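Transcriptional regulator, GntR family (Thermotoga maritima, PDB 3SXM) probably regulates transcription by binding specific DNA sequences, the part modelled here being its metal-binding FCD domain in metal-free form. Local coordinates at residues 55-64 with 79-90. The protein carries 3 engineered substitutions. Numbering follows the deposited sequence.
Sequences FDDSDERLHK and YEKIWDRIDLVR
Phe55 brings CE2 to 3.9 Å from NH1 of Arg90, whose side chain is a knob among Phe55, Asp56, Asp59 and Glu60. Asp56 O binds a water that also bonds Glu60 OE1 and accepts from Arg90 NH2. One turn on, Asp59 OD2 takes Arg90 NH1 at 2.6 Å through its anti lone pair, a salt bridge with carboxylate and guanidinium nearly coplanar (24°). Asp87 OD1, in plane at the NE/NH2 edge, accepts from both nitrogens, fixing the guanidinium's rotation, while Trp83 CZ2 lies 3.8 Å above the Arg90 guanidinium plane, over its centre. A methionine for Arg90 would lose both bridges and is likely to leave Asp59 and Asp87 without their shared cation. Glu60, CG anti to its backbone N (chi1 171°), lays CG 3.5 Å from Trp83 CZ2; a second water joins OE1 to Trp83 NE1 and Asp87 OD2. His63 meets Tyr79 OH through CB, while Glu19 bonds both that hydroxyl and His63 ND1. Lys64 runs extended past the ring edge of Tyr79 and ends over a face of Trp83, a cation-pi contact with NZ 3.9 Å from the five-membered ring's centroid. Glu60 OE2 holds Lys64 NZ at 2.8 Å; Glu80 OE1 makes a long salt bridge to it and shares a water. In another structure of this protein Asp59 and His63 bind zinc with His103 and His125, and Asp56 with His91; here His63 NE2 bonds His103. The segments of helices 51-68 and 73-90 cross at 138°, axes 12.4 Å apart, in the all-helical FCD domain; helix 5-25 packs against both, helix 96-111 against Phe55, Asp59 and Leu62.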
loop_
_atom_site.group_PDB
_atom_site.type_symbol
_atom_site.label_atom_id
_atom_site.label_comp_id
_atom_site.label_asym_id
_atom_site.label_seq_id
_atom_site.Cartn_x
_atom_site.Cartn_y
_atom_site.Cartn_z
ATOM N N PHE A 55 -23.605 7.695 -8.509
ATOM C CA PHE A 55 -22.662 6.856 -7.793
ATOM C C PHE A 55 -21.769 5.912 -8.610
ATOM O O PHE A 55 -20.595 6.037 -8.556
ATOM C CB PHE A 55 -23.323 6.058 -6.669
ATOM C CG PHE A 55 -22.369 5.139 -5.912
ATOM C CD1 PHE A 55 -21.720 5.571 -4.799
ATOM C CD2 PHE A 55 -22.106 3.870 -6.356
ATOM C CE1 PHE A 55 -20.848 4.758 -4.131
ATOM C CE2 PHE A 55 -21.241 3.051 -5.685
ATOM C CZ PHE A 55 -20.632 3.497 -4.568
ATOM N N ASP A 56 -22.387 4.949 -9.286
ATOM C CA ASP A 56 -21.660 3.897 -9.985
ATOM C C ASP A 56 -20.468 4.462 -10.737
ATOM O O ASP A 56 -19.324 4.080 -10.490
ATOM C CB ASP A 56 -22.588 3.167 -10.957
ATOM C CG ASP A 56 -23.863 2.683 -10.293
ATOM O OD1 ASP A 56 -23.790 2.207 -9.141
ATOM O OD2 ASP A 56 -24.937 2.779 -10.924
ATOM N N ASP A 57 -20.745 5.374 -11.660
ATOM C CA ASP A 57 -19.699 5.976 -12.469
ATOM C C ASP A 57 -18.695 6.727 -11.602
ATOM O O ASP A 57 -17.492 6.482 -11.681
ATOM C CB ASP A 57 -20.308 6.928 -13.500
ATOM C CG ASP A 57 -19.259 7.599 -14.364
ATOM O OD1 ASP A 57 -19.229 7.328 -15.583
ATOM O OD2 ASP A 57 -18.464 8.396 -13.825
ATOM N N SER A 58 -19.190 7.653 -10.785
ATOM C CA SER A 58 -18.291 8.546 -10.015
ATOM C C SER A 58 -17.396 7.810 -9.039
ATOM O O SER A 58 -16.240 8.173 -8.882
ATOM C CB SER A 58 -18.982 9.723 -9.274
ATOM O OG SER A 58 -19.882 9.288 -8.258
ATOM N N ASP A 59 -17.920 6.808 -8.349
ATOM C CA ASP A 59 -17.159 6.149 -7.294
ATOM C C ASP A 59 -15.960 5.445 -7.932
ATOM O O ASP A 59 -14.825 5.656 -7.502
ATOM C CB ASP A 59 -18.065 5.135 -6.592
ATOM C CG ASP A 59 -17.276 4.241 -5.658
ATOM O OD1 ASP A 59 -16.787 4.749 -4.658
ATOM O OD2 ASP A 59 -17.067 3.050 -5.958
ATOM N N GLU A 60 -16.187 4.651 -8.969
ATOM C CA GLU A 60 -15.090 3.882 -9.587
ATOM C C GLU A 60 -14.074 4.856 -10.155
ATOM O O GLU A 60 -12.855 4.725 -9.928
ATOM C CB GLU A 60 -15.610 2.948 -10.653
ATOM C CG GLU A 60 -14.521 2.297 -11.464
ATOM C CD GLU A 60 -14.987 1.269 -12.456
ATOM O OE1 GLU A 60 -16.205 1.033 -12.578
ATOM O OE2 GLU A 60 -14.120 0.668 -13.118
ATOM N N ARG A 61 -14.545 5.891 -10.834
ATOM C CA ARG A 61 -13.621 6.865 -11.415
ATOM C C ARG A 61 -12.793 7.570 -10.375
ATOM O O ARG A 61 -11.587 7.782 -10.585
ATOM C CB ARG A 61 -14.360 7.911 -12.282
ATOM C CG ARG A 61 -14.859 7.394 -13.540
ATOM C CD ARG A 61 -15.813 8.424 -14.234
ATOM N NE ARG A 61 -15.083 9.596 -14.703
ATOM C CZ ARG A 61 -15.684 10.660 -15.220
ATOM N NH1 ARG A 61 -17.008 10.733 -15.242
ATOM N NH2 ARG A 61 -14.964 11.668 -15.666
ATOM N N LEU A 62 -13.383 7.954 -9.254
ATOM C CA LEU A 62 -12.664 8.761 -8.265
ATOM C C LEU A 62 -11.552 7.919 -7.655
ATOM O O LEU A 62 -10.422 8.390 -7.542
ATOM C CB LEU A 62 -13.644 9.263 -7.188
ATOM C CG LEU A 62 -12.995 10.132 -6.123
ATOM C CD1 LEU A 62 -12.346 11.375 -6.699
ATOM C CD2 LEU A 62 -13.995 10.498 -5.086
ATOM N N HIS A 63 -11.881 6.711 -7.218
ATOM C CA HIS A 63 -10.891 5.888 -6.510
ATOM C C HIS A 63 -9.819 5.404 -7.475
ATOM O O HIS A 63 -8.621 5.404 -7.096
ATOM C CB HIS A 63 -11.573 4.771 -5.742
ATOM C CG HIS A 63 -12.422 5.291 -4.633
ATOM N ND1 HIS A 63 -11.954 5.543 -3.358
ATOM C CD2 HIS A 63 -13.725 5.688 -4.634
ATOM C CE1 HIS A 63 -12.919 6.071 -2.627
ATOM N NE2 HIS A 63 -13.998 6.152 -3.390
ATOM N N LYS A 64 -10.167 5.058 -8.697
ATOM C CA LYS A 64 -9.148 4.726 -9.725
ATOM C C LYS A 64 -8.285 5.929 -10.063
ATOM O O LYS A 64 -7.108 5.701 -10.393
ATOM C CB LYS A 64 -9.767 4.129 -10.976
ATOM C CG LYS A 64 -10.200 2.715 -10.726
ATOM C CD LYS A 64 -10.743 2.057 -11.952
ATOM C CE LYS A 64 -10.807 0.533 -11.775
ATOM N NZ LYS A 64 -11.441 -0.071 -12.978
ATOM N N TYR A 79 -4.087 -2.731 -8.613
ATOM C CA TYR A 79 -5.441 -2.226 -8.265
ATOM C C TYR A 79 -6.431 -2.786 -9.283
ATOM O O TYR A 79 -7.573 -3.205 -8.920
ATOM C CB TYR A 79 -5.484 -0.716 -8.254
ATOM C CG TYR A 79 -6.688 -0.123 -7.559
ATOM C CD1 TYR A 79 -6.741 -0.038 -6.190
ATOM C CD2 TYR A 79 -7.722 0.375 -8.302
ATOM C CE1 TYR A 79 -7.844 0.565 -5.539
ATOM C CE2 TYR A 79 -8.842 0.950 -7.659
ATOM C CZ TYR A 79 -8.875 1.019 -6.319
ATOM O OH TYR A 79 -9.988 1.592 -5.721
ATOM N N GLU A 80 -6.044 -2.835 -10.560
ATOM C CA GLU A 80 -6.899 -3.426 -11.582
ATOM C C GLU A 80 -7.173 -4.886 -11.269
ATOM O O GLU A 80 -8.308 -5.405 -11.450
ATOM C CB GLU A 80 -6.195 -3.298 -12.906
ATOM C CG GLU A 80 -6.367 -1.983 -13.545
ATOM C CD GLU A 80 -7.554 -1.962 -14.481
ATOM O OE1 GLU A 80 -8.659 -2.292 -14.022
ATOM O OE2 GLU A 80 -7.379 -1.644 -15.679
ATOM N N LYS A 81 -6.137 -5.602 -10.815
ATOM C CA LYS A 81 -6.303 -7.010 -10.488
ATOM C C LYS A 81 -7.331 -7.269 -9.399
ATOM O O LYS A 81 -8.065 -8.284 -9.494
ATOM C CB LYS A 81 -4.953 -7.617 -10.057
ATOM C CG LYS A 81 -5.007 -9.090 -9.670
ATOM C CD LYS A 81 -5.115 -9.999 -10.883
ATOM C CE LYS A 81 -5.082 -11.482 -10.483
ATOM N NZ LYS A 81 -3.681 -11.984 -10.363
ATOM N N ILE A 82 -7.379 -6.375 -8.421
ATOM C CA ILE A 82 -8.287 -6.514 -7.298
ATOM C C ILE A 82 -9.622 -5.825 -7.532
ATOM O O ILE A 82 -10.478 -5.886 -6.675
ATOM C CB ILE A 82 -7.706 -6.119 -5.969
ATOM C CG1 ILE A 82 -7.398 -4.624 -5.897
ATOM C CG2 ILE A 82 -6.492 -7.010 -5.662
ATOM C CD1 ILE A 82 -6.983 -4.121 -4.491
ATOM N N TRP A 83 -9.807 -5.155 -8.658
ATOM C CA TRP A 83 -11.003 -4.361 -8.873
ATOM C C TRP A 83 -12.276 -5.181 -8.807
ATOM O O TRP A 83 -13.213 -4.695 -8.163
ATOM C CB TRP A 83 -10.964 -3.521 -10.200
ATOM C CG TRP A 83 -12.251 -2.812 -10.317
ATOM C CD1 TRP A 83 -13.279 -3.179 -11.095
ATOM C CD2 TRP A 83 -12.696 -1.711 -9.522
ATOM N NE1 TRP A 83 -14.359 -2.372 -10.869
ATOM C CE2 TRP A 83 -14.037 -1.475 -9.885
ATOM C CE3 TRP A 83 -12.106 -0.932 -8.513
ATOM C CZ2 TRP A 83 -14.798 -0.445 -9.300
ATOM C CZ3 TRP A 83 -12.846 0.100 -7.951
ATOM C CH2 TRP A 83 -14.195 0.312 -8.335
ATOM N N ASP A 84 -12.317 -6.352 -9.387
ATOM C CA ASP A 84 -13.561 -7.151 -9.343
ATOM C C ASP A 84 -13.904 -7.474 -7.919
ATOM O O ASP A 84 -15.097 -7.495 -7.553
ATOM C CB ASP A 84 -13.459 -8.383 -10.204
ATOM C CG ASP A 84 -13.651 -8.090 -11.673
ATOM O OD1 ASP A 84 -14.110 -6.977 -12.009
ATOM O OD2 ASP A 84 -13.307 -8.974 -12.499
ATOM N N ARG A 85 -12.921 -7.738 -7.084
ATOM C CA ARG A 85 -13.159 -7.987 -5.658
ATOM C C ARG A 85 -13.661 -6.727 -4.936
ATOM O O ARG A 85 -14.632 -6.754 -4.157
ATOM C CB ARG A 85 -11.858 -8.536 -5.019
ATOM C CG ARG A 85 -11.931 -8.653 -3.528
ATOM C CD ARG A 85 -10.870 -9.578 -3.004
ATOM N NE ARG A 85 -10.838 -9.536 -1.560
ATOM C CZ ARG A 85 -10.158 -10.380 -0.796
ATOM N NH1 ARG A 85 -9.393 -11.349 -1.360
ATOM N NH2 ARG A 85 -10.229 -10.280 0.537
ATOM N N ILE A 86 -13.032 -5.588 -5.196
ATOM C CA ILE A 86 -13.479 -4.302 -4.692
ATOM C C ILE A 86 -14.956 -4.080 -5.077
ATOM O O ILE A 86 -15.768 -3.648 -4.236
ATOM C CB ILE A 86 -12.599 -3.139 -5.216
ATOM C CG1 ILE A 86 -11.197 -3.233 -4.607
ATOM C CG2 ILE A 86 -13.274 -1.808 -4.965
ATOM C CD1 ILE A 86 -10.219 -2.201 -5.102
ATOM N N ASP A 87 -15.289 -4.377 -6.338
ATOM C CA ASP A 87 -16.602 -4.109 -6.904
ATOM C C ASP A 87 -17.611 -5.049 -6.256
ATOM O O ASP A 87 -18.742 -4.646 -6.001
ATOM C CB ASP A 87 -16.565 -4.303 -8.417
ATOM C CG ASP A 87 -17.627 -3.538 -9.183
ATOM O OD1 ASP A 87 -18.338 -2.705 -8.613
ATOM O OD2 ASP A 87 -17.678 -3.757 -10.410
ATOM N N LEU A 88 -17.250 -6.314 -6.020
ATOM C CA LEU A 88 -18.144 -7.261 -5.324
ATOM C C LEU A 88 -18.494 -6.663 -3.974
ATOM O O LEU A 88 -19.695 -6.592 -3.581
ATOM C CB LEU A 88 -17.453 -8.618 -5.186
ATOM C CG LEU A 88 -18.137 -9.746 -4.469
ATOM C CD1 LEU A 88 -17.417 -11.012 -4.662
ATOM C CD2 LEU A 88 -18.425 -9.583 -2.998
ATOM N N VAL A 89 -17.464 -6.243 -3.221
ATOM C CA VAL A 89 -17.690 -5.691 -1.896
ATOM C C VAL A 89 -18.565 -4.447 -1.943
ATOM O O VAL A 89 -19.502 -4.279 -1.105
ATOM C CB VAL A 89 -16.348 -5.482 -1.098
ATOM C CG1 VAL A 89 -16.611 -4.715 0.154
ATOM C CG2 VAL A 89 -15.751 -6.815 -0.850
ATOM N N ARG A 90 -18.396 -3.595 -2.936
ATOM C CA ARG A 90 -19.209 -2.406 -3.075
ATOM C C ARG A 90 -20.665 -2.762 -3.203
ATOM O O ARG A 90 -21.504 -2.099 -2.706
ATOM C CB ARG A 90 -18.904 -1.587 -4.361
ATOM C CG ARG A 90 -17.626 -1.000 -4.602
ATOM C CD ARG A 90 -17.742 0.136 -5.713
ATOM N NE ARG A 90 -18.132 -0.305 -7.062
ATOM C CZ ARG A 90 -18.346 0.513 -8.089
ATOM N NH1 ARG A 90 -18.251 1.798 -7.923
ATOM N NH2 ARG A 90 -18.655 0.042 -9.280
HETATM O O HOH W 1 -18.650 1.661 -11.757
HETATM O O HOH W 2 -16.827 -1.629 -12.504
HETATM O O HOH W 3 -11.291 -2.578 -13.980
#